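Local coordinates for molybdenum ABC transporter, periplasmic molybdenum-binding protein (Vibrio cholerae, PDB 4RXL), which probably captures molybdate or tungstate in the periplasm and delivers it to the ModB-ModC membrane transporter, and is bound to tungstate in this crystal, at residues Ser58-Glu61 and Glu62-Asn65; Ala209-Val212 and Ala213-Arg216. One frame throughout, in Å; residues are numbered along the deposited sequence. Where two conformers were deposited one is given.

Contact 1. Residues Ser58-Glu61 and Glu62-Asn65. With WO4 (tungstate(VI)ion), chain B.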
loop_
_atom_site.group_PDB
_atom_site.type_symbol
_atom_site.label_atom_id
_atom_site.label_comp_id
_atom_site.label_asym_id
_atom_site.label_seq_id
_atom_site.Cartn_x
_atom_site.Cartn_y
_atom_site.Cartn_z
ATOM N N SER A 58 -2.008 -2.666 -7.805
ATOM C CA SER A 58 -1.144 -1.552 -7.383
ATOM C C SER A 58 -1.756 -0.765 -6.242
ATOM O O SER A 58 -2.970 -0.728 -6.095
ATOM C CB SER A 58 -0.974 -0.641 -8.586
ATOM O OG SER A 58 -0.130 0.450 -8.292
ATOM N N ALA A 59 -0.922 -0.098 -5.436
ATOM C CA ALA A 59 -1.397 0.796 -4.390
ATOM C C ALA A 59 -1.581 2.238 -4.863
ATOM O O ALA A 59 -1.928 3.124 -4.056
ATOM C CB ALA A 59 -0.491 0.717 -3.194
ATOM N N ASN A 60 -1.344 2.477 -6.159
ATOM C CA ASN A 60 -1.815 3.709 -6.804
ATOM C C ASN A 60 -2.273 3.498 -8.244
ATOM O O ASN A 60 -2.010 2.456 -8.826
ATOM C CB ASN A 60 -0.776 4.833 -6.696
ATOM C CG ASN A 60 0.465 4.605 -7.523
ATOM O OD1 ASN A 60 0.530 3.716 -8.373
ATOM N ND2 ASN A 60 1.491 5.441 -7.260
ATOM N N GLU A 61 -2.958 4.475 -8.819
ATOM C CA GLU A 61 -3.440 4.338 -10.188
ATOM C C GLU A 61 -2.291 4.399 -11.182
ATOM O O GLU A 61 -2.302 3.720 -12.210
ATOM C CB GLU A 61 -4.514 5.403 -10.470
ATOM C CG GLU A 61 -5.799 5.096 -9.681
ATOM C CD GLU A 61 -6.810 6.230 -9.624
ATOM O OE1 GLU A 61 -6.401 7.396 -9.441
ATOM O OE2 GLU A 61 -8.024 5.945 -9.722
ATOM N N GLU A 62 -1.273 5.177 -10.837
ATOM C CA GLU A 62 -0.168 5.482 -11.731
ATOM C C GLU A 62 0.561 4.218 -12.176
ATOM O O GLU A 62 0.808 4.051 -13.370
ATOM C CB GLU A 62 0.795 6.478 -11.059
ATOM C CG GLU A 62 0.261 7.922 -11.005
ATOM C CD GLU A 62 -0.987 8.151 -10.125
ATOM O OE1 GLU A 62 -1.140 7.467 -9.066
ATOM O OE2 GLU A 62 -1.806 9.050 -10.487
ATOM N N TRP A 63 0.902 3.323 -11.257
ATOM C CA TRP A 63 1.683 2.162 -11.676
ATOM C C TRP A 63 0.894 1.190 -12.535
ATOM O O TRP A 63 1.497 0.478 -13.333
ATOM C CB TRP A 63 2.359 1.447 -10.510
ATOM C CG TRP A 63 3.545 2.276 -10.052
ATOM C CD1 TRP A 63 3.682 2.963 -8.869
ATOM C CD2 TRP A 63 4.726 2.525 -10.803
ATOM N NE1 TRP A 63 4.895 3.624 -8.837
ATOM C CE2 TRP A 63 5.550 3.373 -10.020
ATOM C CE3 TRP A 63 5.178 2.109 -12.060
ATOM C CZ2 TRP A 63 6.781 3.790 -10.449
ATOM C CZ3 TRP A 63 6.393 2.540 -12.491
ATOM C CH2 TRP A 63 7.194 3.372 -11.681
ATOM N N ALA A 64 -0.438 1.166 -12.407
ATOM C CA ALA A 64 -1.224 0.312 -13.285
ATOM C C ALA A 64 -1.334 0.975 -14.646
ATOM O O ALA A 64 -1.234 0.311 -15.680
ATOM C CB ALA A 64 -2.592 0.032 -12.688
ATOM N N ASN A 65 -1.498 2.298 -14.660
ATOM C CA ASN A 65 -1.545 3.033 -15.923
ATOM C C ASN A 65 -0.200 3.030 -16.691
ATOM O O ASN A 65 -0.174 3.088 -17.919
ATOM C CB ASN A 65 -2.027 4.462 -15.699
ATOM C CG ASN A 65 -2.320 5.186 -16.996
ATOM O OD1 ASN A 65 -3.220 4.816 -17.754
ATOM N ND2 ASN A 65 -1.546 6.221 -17.263
HETATM W W WO4 B . 2.958 -0.303 -1.353
HETATM O O1 WO4 B . 4.611 -0.912 -0.382
HETATM O O2 WO4 B . 2.513 1.683 -1.153
HETATM O O3 WO4 B . 3.176 -0.710 -3.357
HETATM O O4 WO4 B . 1.316 -1.323 -0.628
#
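Asn60 and Trp63 meet at the start of helix 61-69, where Asn60 serves as the N-cap. Its OD1 accepts a hydrogen bond from Trp63 N at 2.9 Å, and the N-H points almost straight at the oxygen, although the donor is tilted 33° from the carbonyl plane. The amide reaches this spot because CG sits between the backbone N and the carbonyl carbon (chi1 69°), folding the short side chain back over the first turn, a geometry well suited to asparagine.

Two further good hydrogen bonds and a weak one tie the turn together. Ser58 OG donates to Asn60 O at 2.8 Å, in the carbonyl plane and on a lone pair, fixing the loop before the cap. Asn65 N reaches Glu61 O at 2.9 Å in the regular helical pattern, while the bond from Ala64 N to the same oxygen is weak.

Van der Waals packing follows the cap. The Asn60 amide and the indole lie only 19° from parallel, with OD1 3.3 Å from Trp63 CD1, and Ser58 OG lies 3.5 Å from Trp63 CB. Trp63 NE1 is satisfied elsewhere, by Ala123 O. On the pocket side, Ala59 CB approaches tungstate O4 to 3.7 Å; its small methyl packs against the anion, while Ser40 and Tyr129 hold its backbone.

Electrostatics concern the exposed carboxylates: Glu61 OE1 and Glu62 OE2 stand 5.0 Å apart. The helix start would probably favour each carboxylate, and Arg196, which Glu61 touches, may offset part of the like charge. The cap needs no charge: Asn60 OD1 takes up a first-turn N-H beside Ala59 of the pocket wall.

Contact 2. Residues Ala209-Val212 and Ala213-Arg216; sequences AEWV and AYLR
Trp211 and Leu215 pack one turn apart on the alpha-helix 206-215, which lies against the larger beta-sheet of this periplasmic-binding-protein fold. Theirs is the tight part of the contact. The leucine comes to the benzo edge of the indole, its CD2 3.4 Å from Trp211 CZ3 and its CD1 3.4 Å from Trp211 CE3, with CG and CD2 near the ring plane and CD1 slightly off it. The indole is held at a chi1 of -116°, well away from a staggered value, which suggests that its surroundings dictate its pose; Val22 and Tyr25 of helix 15-28 and Leu55 also press on it.

Tyr214 adds a T-shaped stack, turning its edge to the face of the six-membered ring with the planes at 90° and the centroids 5.9 Å apart. A tyrosine fits here because its ring can join the apolar cluster while its hydroxyl reaches Asp24 for a hydrogen bond.

The solvent side is looser. Glu210 and Ala213 are exposed, and between these segments their main link is the ladder of backbone bonds, such as Ala213 N to Ala209 O at 3.0 Å and Tyr214 N to Glu210 O at 3.1 Å. Val212 stands at the transition: buried against Leu55 and Leu199, it still has a neighbour in the exposed Arg216. In one of the arginine's two conformers, its CD lies alongside, 3.6 Å from Val212 CG1.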
loop_
_atom_site.group_PDB
_atom_site.type_symbol
_atom_site.label_atom_id
_atom_site.label_comp_id
_atom_site.label_asym_id
_atom_site.label_seq_id
_atom_site.Cartn_x
_atom_site.Cartn_y
_atom_site.Cartn_z
ATOM N N ALA A 209 -9.863 -14.018 -15.873
ATOM C CA ALA A 209 -11.190 -13.373 -15.879
ATOM C C ALA A 209 -12.098 -13.797 -14.706
ATOM O O ALA A 209 -12.807 -12.958 -14.115
ATOM C CB ALA A 209 -11.899 -13.622 -17.212
ATOM N N GLU A 210 -12.091 -15.093 -14.383
ATOM C CA GLU A 210 -12.872 -15.615 -13.249
ATOM C C GLU A 210 -12.333 -15.100 -11.902
ATOM O O GLU A 210 -13.105 -14.791 -11.001
ATOM C CB GLU A 210 -12.903 -17.136 -13.261
ATOM C CG GLU A 210 -13.644 -17.693 -14.472
ATOM C CD GLU A 210 -13.559 -19.200 -14.599
ATOM O OE1 GLU A 210 -13.774 -19.701 -15.729
ATOM O OE2 GLU A 210 -13.284 -19.879 -13.583
ATOM N N TRP A 211 -11.022 -14.994 -11.771
ATOM C CA TRP A 211 -10.446 -14.370 -10.574
ATOM C C TRP A 211 -10.911 -12.930 -10.400
ATOM O O TRP A 211 -11.298 -12.506 -9.301
ATOM C CB TRP A 211 -8.910 -14.396 -10.602
ATOM C CG TRP A 211 -8.346 -15.217 -9.520
ATOM C CD1 TRP A 211 -7.897 -16.511 -9.597
ATOM C CD2 TRP A 211 -8.198 -14.820 -8.160
ATOM N NE1 TRP A 211 -7.463 -16.935 -8.357
ATOM C CE2 TRP A 211 -7.643 -15.915 -7.460
ATOM C CE3 TRP A 211 -8.480 -13.648 -7.465
ATOM C CZ2 TRP A 211 -7.367 -15.856 -6.101
ATOM C CZ3 TRP A 211 -8.199 -13.595 -6.118
ATOM C CH2 TRP A 211 -7.660 -14.684 -5.451
ATOM N N VAL A 212 -10.837 -12.178 -11.490
ATOM C CA VAL A 212 -11.230 -10.766 -11.498
ATOM C C VAL A 212 -12.715 -10.631 -11.100
ATOM O O VAL A 212 -13.071 -9.777 -10.273
ATOM C CB VAL A 212 -10.911 -10.140 -12.876
ATOM C CG1 VAL A 212 -11.588 -8.784 -13.050
ATOM C CG2 VAL A 212 -9.396 -10.025 -13.044
ATOM N N ALA A 213 -13.567 -11.494 -11.659
ATOM C CA ALA A 213 -14.999 -11.503 -11.327
ATOM C C ALA A 213 -15.208 -11.722 -9.825
ATOM O O ALA A 213 -16.023 -11.034 -9.201
ATOM C CB ALA A 213 -15.747 -12.560 -12.136
ATOM N N TYR A 214 -14.444 -12.647 -9.242
ATOM C CA TYR A 214 -14.524 -12.900 -7.810
ATOM C C TYR A 214 -14.031 -11.685 -7.012
ATOM O O TYR A 214 -14.695 -11.276 -6.045
ATOM C CB TYR A 214 -13.753 -14.176 -7.412
ATOM C CG TYR A 214 -13.530 -14.287 -5.916
ATOM C CD1 TYR A 214 -14.550 -14.695 -5.055
ATOM C CD2 TYR A 214 -12.318 -13.911 -5.357
ATOM C CE1 TYR A 214 -14.343 -14.763 -3.685
ATOM C CE2 TYR A 214 -12.106 -13.980 -3.999
ATOM C CZ TYR A 214 -13.108 -14.395 -3.172
ATOM O OH TYR A 214 -12.875 -14.437 -1.819
ATOM N N LEU A 215 -12.920 -11.084 -7.424
ATOM C CA LEU A 215 -12.350 -9.929 -6.667
ATOM C C LEU A 215 -13.281 -8.713 -6.640
ATOM O O LEU A 215 -13.220 -7.904 -5.718
ATOM C CB LEU A 215 -10.967 -9.524 -7.206
ATOM C CG LEU A 215 -9.870 -10.543 -6.884
ATOM C CD1 LEU A 215 -8.622 -10.239 -7.694
ATOM C CD2 LEU A 215 -9.574 -10.595 -5.381
ATOM N N ARG A 216 -14.105 -8.585 -7.671
ATOM C CA ARG A 216 -15.078 -7.497 -7.783
ATOM C C ARG A 216 -16.415 -7.853 -7.118
ATOM O O ARG A 216 -17.295 -7.002 -7.002
ATOM C CB ARG A 216 -15.308 -7.147 -9.266
ATOM C CG ARG A 216 -14.072 -6.600 -9.979
ATOM C CD ARG A 216 -14.164 -6.738 -11.495
ATOM N NE ARG A 216 -15.067 -5.765 -12.112
ATOM C CZ ARG A 216 -15.247 -5.640 -13.426
ATOM N NH1 ARG A 216 -14.587 -6.419 -14.274
ATOM N NH2 ARG A 216 -16.085 -4.729 -13.894
#

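Contact 1 and contact 2 do not touch: their centres are 18 Å apart and their nearest atoms about 10 Å. Strand 195-201 connects them, since Ser58 and Ala64 rest on Pro198 while Val212 and Leu215 rest on the next residue, Leu199, as expected for helices packed on opposite faces of one sheet. Strand 55-57 offers a second route, because Leu55 touches Trp211 and Val212 just before the chain runs into 58-65. Their relation to the ligand differs. Contact 1 supplies Ala59 to the tungstate pocket, whereas in contact 2 even Leu215 CD2 remains 15.1 Å from tungstate O4, in structural packing away from the site.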